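Local atomic coordinates of MIP07328p (Drosophila melanogaster, PDB entry 6FKK), a protein that probably guides growing axons as a transmembrane chemorepellent that binds semaphorin receptors, the present chain being its extracellular sema and PSI domains. Residues 166-169 / 175-178; 161-166 / 230-235. One frame throughout, in Å; residues are numbered along the deposited sequence.

Both contacts are largely buried and set out from the strand 161-165, with T166 common to the two, yet they illustrate different ways of building a beta-propeller. Contact 1 works within one sheet: the chain leaves its strand at T166, turns, and comes back as strand 175-178, tied by backbone hydrogen bonds and bordered by an N-linked sugar towards the surface. Contact 2 works between sheets: Y163 reaches to the strand 225-233 and the turn after it, and side-chain packing takes over from backbone pairing. P175 in the first contact and K234 in the second are partly exposed, one beside carbohydrate, the other with carboxylates at its amino group.

Contact 1. Residues 166-169 / 175-178; sequences TVAD and PLIY. With NAG (2-acetamido-2-deoxy-beta-D-glucopyranose), chain E.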
loop_
_atom_site.group_PDB
_atom_site.type_symbol
_atom_site.label_atom_id
_atom_site.label_comp_id
_atom_site.label_asym_id
_atom_site.label_seq_id
_atom_site.Cartn_x
_atom_site.Cartn_y
_atom_site.Cartn_z
ATOM N N THR A 166 -1.870 -5.856 14.067
ATOM C CA THR A 166 -0.606 -5.538 14.722
ATOM C C THR A 166 -0.237 -6.698 15.646
ATOM O O THR A 166 -0.635 -7.842 15.402
ATOM C CB THR A 166 -0.730 -4.181 15.447
ATOM O OG1 THR A 166 0.456 -3.923 16.213
ATOM C CG2 THR A 166 -1.942 -4.173 16.362
ATOM N N VAL A 167 0.541 -6.405 16.685
ATOM C CA VAL A 167 0.866 -7.367 17.727
ATOM C C VAL A 167 0.175 -6.940 19.012
ATOM O O VAL A 167 -0.016 -5.748 19.276
ATOM C CB VAL A 167 2.385 -7.492 17.949
ATOM C CG1 VAL A 167 3.008 -8.331 16.861
ATOM C CG2 VAL A 167 3.017 -6.116 17.991
ATOM N N ALA A 168 -0.194 -7.932 19.821
ATOM C CA ALA A 168 -0.840 -7.681 21.100
ATOM C C ALA A 168 0.123 -7.727 22.278
ATOM O O ALA A 168 -0.240 -7.276 23.370
ATOM C CB ALA A 168 -1.971 -8.692 21.333
ATOM N N ASP A 169 1.332 -8.247 22.088
ATOM C CA ASP A 169 2.281 -8.426 23.174
ATOM C C ASP A 169 3.484 -7.508 23.005
ATOM O O ASP A 169 3.742 -6.966 21.927
ATOM C CB ASP A 169 2.747 -9.886 23.265
ATOM C CG ASP A 169 3.601 -10.302 22.082
ATOM O OD1 ASP A 169 3.287 -9.886 20.946
ATOM O OD2 ASP A 169 4.586 -11.043 22.290
ATOM N N PRO A 175 0.758 -11.885 16.815
ATOM C CA PRO A 175 0.077 -11.108 15.777
ATOM C C PRO A 175 -1.420 -11.375 15.771
ATOM O O PRO A 175 -1.883 -12.479 16.064
ATOM C CB PRO A 175 0.728 -11.612 14.486
ATOM C CG PRO A 175 1.095 -13.027 14.803
ATOM C CD PRO A 175 1.487 -13.038 16.259
ATOM N N LEU A 176 -2.181 -10.338 15.428
ATOM C CA LEU A 176 -3.628 -10.485 15.368
ATOM C C LEU A 176 -4.220 -9.451 14.426
ATOM O O LEU A 176 -3.573 -8.469 14.054
ATOM C CB LEU A 176 -4.273 -10.365 16.758
ATOM C CG LEU A 176 -3.915 -9.250 17.754
ATOM C CD1 LEU A 176 -4.153 -7.842 17.229
ATOM C CD2 LEU A 176 -4.712 -9.454 19.030
ATOM N N ILE A 177 -5.472 -9.698 14.049
ATOM C CA ILE A 177 -6.345 -8.705 13.437
ATOM C C ILE A 177 -7.546 -8.551 14.358
ATOM O O ILE A 177 -8.217 -9.540 14.677
ATOM C CB ILE A 177 -6.779 -9.117 12.018
ATOM C CG1 ILE A 177 -5.555 -9.354 11.129
ATOM C CG2 ILE A 177 -7.669 -8.052 11.413
ATOM C CD1 ILE A 177 -5.898 -9.712 9.696
ATOM N N TYR A 178 -7.808 -7.323 14.795
ATOM C CA TYR A 178 -8.714 -7.084 15.908
ATOM C C TYR A 178 -9.693 -5.963 15.585
ATOM O O TYR A 178 -9.361 -5.010 14.874
ATOM C CB TYR A 178 -7.912 -6.749 17.176
ATOM C CG TYR A 178 -8.743 -6.361 18.375
ATOM C CD1 TYR A 178 -9.369 -7.324 19.151
ATOM C CD2 TYR A 178 -8.883 -5.030 18.740
ATOM C CE1 TYR A 178 -10.121 -6.970 20.252
ATOM C CE2 TYR A 178 -9.635 -4.666 19.839
ATOM C CZ TYR A 178 -10.252 -5.640 20.591
ATOM O OH TYR A 178 -11.002 -5.287 21.687
HETATM C C1 NAG E . 5.843 -6.792 13.335
HETATM C C2 NAG E . 7.039 -7.035 14.274
HETATM C C3 NAG E . 7.422 -8.516 14.321
HETATM C C4 NAG E . 6.205 -9.384 14.604
HETATM C C5 NAG E . 5.123 -9.084 13.578
HETATM C C6 NAG E . 3.857 -9.879 13.803
HETATM C C7 NAG E . 8.862 -6.361 12.745
HETATM C C8 NAG E . 10.012 -5.421 12.545
HETATM N N2 NAG E . 8.184 -6.219 13.893
HETATM O O3 NAG E . 8.400 -8.712 15.335
HETATM O O4 NAG E . 6.558 -10.761 14.533
HETATM O O5 NAG E . 4.771 -7.697 13.660
HETATM O O6 NAG E . 4.143 -11.188 14.274
HETATM O O7 NAG E . 8.563 -7.206 11.904
#
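T166 and L176 face each other as an antiparallel hydrogen-bonded pair and show how a short beta connection is secured mainly by its main chain. L176 N donates to T166 O at 2.9 Å, with an angle of 160° at the hydrogen, and the return bond from T166 N to L176 O is 3.1 Å long and more bent, at 143°. A CA-H...O contact lies beside them, P175 CA standing 3.4 Å from T166 O.

L176 supplies the side-chain part. From CB the branch turns to CG, which the first torsion (chi1 47°) places between the backbone N and the carbonyl carbon, bringing it 4.1 Å from A168 CB. The two methyls then divide: CD2 comes closer still to the methyl of A168, 3.7 Å from its CB, while CD1 swings to the backbone of the opposite residue and lies 4.0 Å from T166 O. R183 adds a further neighbour to this leucine.

The pairing belongs to the antiparallel sheet of strands 154-158, 161-165 and 175-178, consistent with one blade of the seven-bladed propeller known from sema domains. Strand 175-178 is the last of the three in chain order, and the chain turns a corner at T166 on its way towards it. D169 steadies the turn by accepting a hydrogen bond from G173 N through OD2.

On the face bearing V167 and P175, the non-hydrogen-bonded pair, the partner is a sugar, the N-acetylglucosamine probably attached to N152. V167 CG1 lies 3.5 Å from its C6, the hydroxymethyl carbon, and P175 CB approaches the O6 at the end of the same arm at 3.4 Å. The sugar is also hydrogen-bonded to G172 O.

Contact 2. Residues 161-166 / 230-235; sequences HLYSAT and ARVCKN
Y163 crosses from its strand to V232 and K234, an example of one long aromatic side chain joining two sheets whose backbones stay apart. Apolar packing comes first. Ring atom CD2 of Y163 lies 4.2 Å from V232 CG2, in an oblique approach. Further out, CZ is 4.1 Å from K234 CG, so the aliphatic start of the lysine continues the surface that the valine begins; the two side chains, Y163 and K234, cross at about a right angle. With chi1 at -71°, the ring is anti to its own carbonyl carbon and is directed toward V232 and K234 of the other sheet and the turn after it.

The phenol OH of Y163 rests on the start of K234, 3.2 Å from CA and 3.3 Å from CB, well short of the ammonium tip. Were Y163 replaced by an alanine, V232 CG2 and the K234 methylenes would probably lose their aromatic partner and a gap would open between the sheets.

Charge lies farther along K234. Its chain bends at chi3 (-64°), and NZ forms salt bridges with E202 and D159, which hold the lysine by its far end while its near end packs on the tyrosine.

Y163 is on the middle strand of the sheet 154-158, 161-165 and 175-178, and its ring also touches F209 of strand 206-214. The latter pairs in the next sheet along the chain with strand 225-233, whose end is bonded through C233 to C343 in a loop; the contact therefore lies between what are probably consecutive propeller blades.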
loop_
_atom_site.group_PDB
_atom_site.type_symbol
_atom_site.label_atom_id
_atom_site.label_comp_id
_atom_site.label_asym_id
_atom_site.label_seq_id
_atom_site.Cartn_x
_atom_site.Cartn_y
_atom_site.Cartn_z
ATOM N N HIS A 161 -15.683 1.857 13.101
ATOM C CA HIS A 161 -14.880 0.963 13.922
ATOM C C HIS A 161 -13.460 0.901 13.377
ATOM O O HIS A 161 -13.214 1.137 12.192
ATOM C CB HIS A 161 -15.484 -0.448 13.985
ATOM C CG HIS A 161 -16.788 -0.510 14.716
ATOM N ND1 HIS A 161 -16.872 -0.737 16.072
ATOM C CD2 HIS A 161 -18.062 -0.370 14.279
ATOM C CE1 HIS A 161 -18.141 -0.737 16.440
ATOM N NE2 HIS A 161 -18.884 -0.516 15.370
ATOM N N LEU A 162 -12.523 0.575 14.265
ATOM C CA LEU A 162 -11.109 0.498 13.926
ATOM C C LEU A 162 -10.724 -0.960 13.705
ATOM O O LEU A 162 -10.816 -1.777 14.628
ATOM C CB LEU A 162 -10.252 1.120 15.029
ATOM C CG LEU A 162 -8.737 1.074 14.820
ATOM C CD1 LEU A 162 -8.356 1.798 13.544
ATOM C CD2 LEU A 162 -8.016 1.673 16.015
ATOM N N TYR A 163 -10.296 -1.281 12.487
ATOM C CA TYR A 163 -9.848 -2.626 12.130
ATOM C C TYR A 163 -8.324 -2.621 12.135
ATOM O O TYR A 163 -7.690 -2.166 11.178
ATOM C CB TYR A 163 -10.417 -3.049 10.780
ATOM C CG TYR A 163 -11.903 -3.323 10.819
ATOM C CD1 TYR A 163 -12.820 -2.281 10.810
ATOM C CD2 TYR A 163 -12.389 -4.622 10.876
ATOM C CE1 TYR A 163 -14.179 -2.522 10.856
ATOM C CE2 TYR A 163 -13.749 -4.875 10.919
ATOM C CZ TYR A 163 -14.638 -3.821 10.910
ATOM O OH TYR A 163 -15.992 -4.060 10.956
ATOM N N SER A 164 -7.739 -3.125 13.217
ATOM C CA SER A 164 -6.301 -3.055 13.432
ATOM C C SER A 164 -5.648 -4.406 13.167
ATOM O O SER A 164 -6.223 -5.458 13.463
ATOM C CB SER A 164 -5.991 -2.603 14.860
ATOM O OG SER A 164 -4.593 -2.510 15.077
ATOM N N ALA A 165 -4.440 -4.364 12.607
ATOM C CA ALA A 165 -3.614 -5.548 12.392
ATOM C C ALA A 165 -2.224 -5.247 12.936
ATOM O O ALA A 165 -1.479 -4.471 12.333
ATOM C CB ALA A 165 -3.548 -5.925 10.916
ATOM N N THR A 166 -1.870 -5.856 14.067
ATOM C CA THR A 166 -0.606 -5.538 14.722
ATOM C C THR A 166 -0.237 -6.698 15.646
ATOM O O THR A 166 -0.635 -7.842 15.402
ATOM C CB THR A 166 -0.730 -4.181 15.447
ATOM O OG1 THR A 166 0.456 -3.923 16.213
ATOM C CG2 THR A 166 -1.942 -4.173 16.362
ATOM N N ALA A 230 -6.225 -10.929 2.863
ATOM C CA ALA A 230 -7.209 -11.505 3.764
ATOM C C ALA A 230 -8.381 -10.545 3.910
ATOM O O ALA A 230 -8.251 -9.340 3.684
ATOM C CB ALA A 230 -6.597 -11.815 5.136
ATOM N N ARG A 231 -9.537 -11.091 4.286
ATOM C CA ARG A 231 -10.743 -10.285 4.403
ATOM C C ARG A 231 -11.545 -10.724 5.619
ATOM O O ARG A 231 -11.430 -11.855 6.098
ATOM C CB ARG A 231 -11.614 -10.372 3.141
ATOM C CG ARG A 231 -12.589 -11.536 3.111
ATOM C CD ARG A 231 -13.410 -11.506 1.835
ATOM N NE ARG A 231 -14.450 -12.530 1.820
ATOM C CZ ARG A 231 -15.272 -12.738 0.796
ATOM N NH1 ARG A 231 -15.171 -11.990 -0.294
ATOM N NH2 ARG A 231 -16.193 -13.689 0.860
ATOM N N VAL A 232 -12.358 -9.793 6.120
ATOM C CA VAL A 232 -13.290 -10.045 7.211
ATOM C C VAL A 232 -14.591 -9.319 6.901
ATOM O O VAL A 232 -14.597 -8.267 6.256
ATOM C CB VAL A 232 -12.731 -9.589 8.579
ATOM C CG1 VAL A 232 -11.573 -10.470 9.012
ATOM C CG2 VAL A 232 -12.301 -8.132 8.516
ATOM N N CYS A 233 -15.702 -9.895 7.354
ATOM C CA CYS A 233 -16.993 -9.227 7.243
ATOM C C CYS A 233 -17.113 -8.178 8.340
ATOM O O CYS A 233 -16.801 -8.449 9.503
ATOM C CB CYS A 233 -18.142 -10.230 7.348
ATOM S SG CYS A 233 -18.325 -11.370 5.953
ATOM N N LYS A 234 -17.566 -6.981 7.970
ATOM C CA LYS A 234 -17.707 -5.924 8.965
ATOM C C LYS A 234 -18.853 -6.209 9.927
ATOM O O LYS A 234 -18.777 -5.841 11.105
ATOM C CB LYS A 234 -17.905 -4.574 8.276
ATOM C CG LYS A 234 -16.752 -4.167 7.370
ATOM C CD LYS A 234 -16.876 -2.723 6.903
ATOM C CE LYS A 234 -18.100 -2.517 6.028
ATOM N NZ LYS A 234 -18.104 -1.179 5.372
ATOM N N ASN A 235 -19.910 -6.870 9.453
ATOM C CA ASN A 235 -21.058 -7.209 10.283
ATOM C C ASN A 235 -20.841 -8.471 11.110
ATOM O O ASN A 235 -21.815 -9.041 11.620
ATOM C CB ASN A 235 -22.307 -7.366 9.411
ATOM C CG ASN A 235 -22.266 -8.613 8.550
ATOM O OD1 ASN A 235 -21.194 -9.097 8.183
ATOM N ND2 ASN A 235 -23.440 -9.142 8.220
#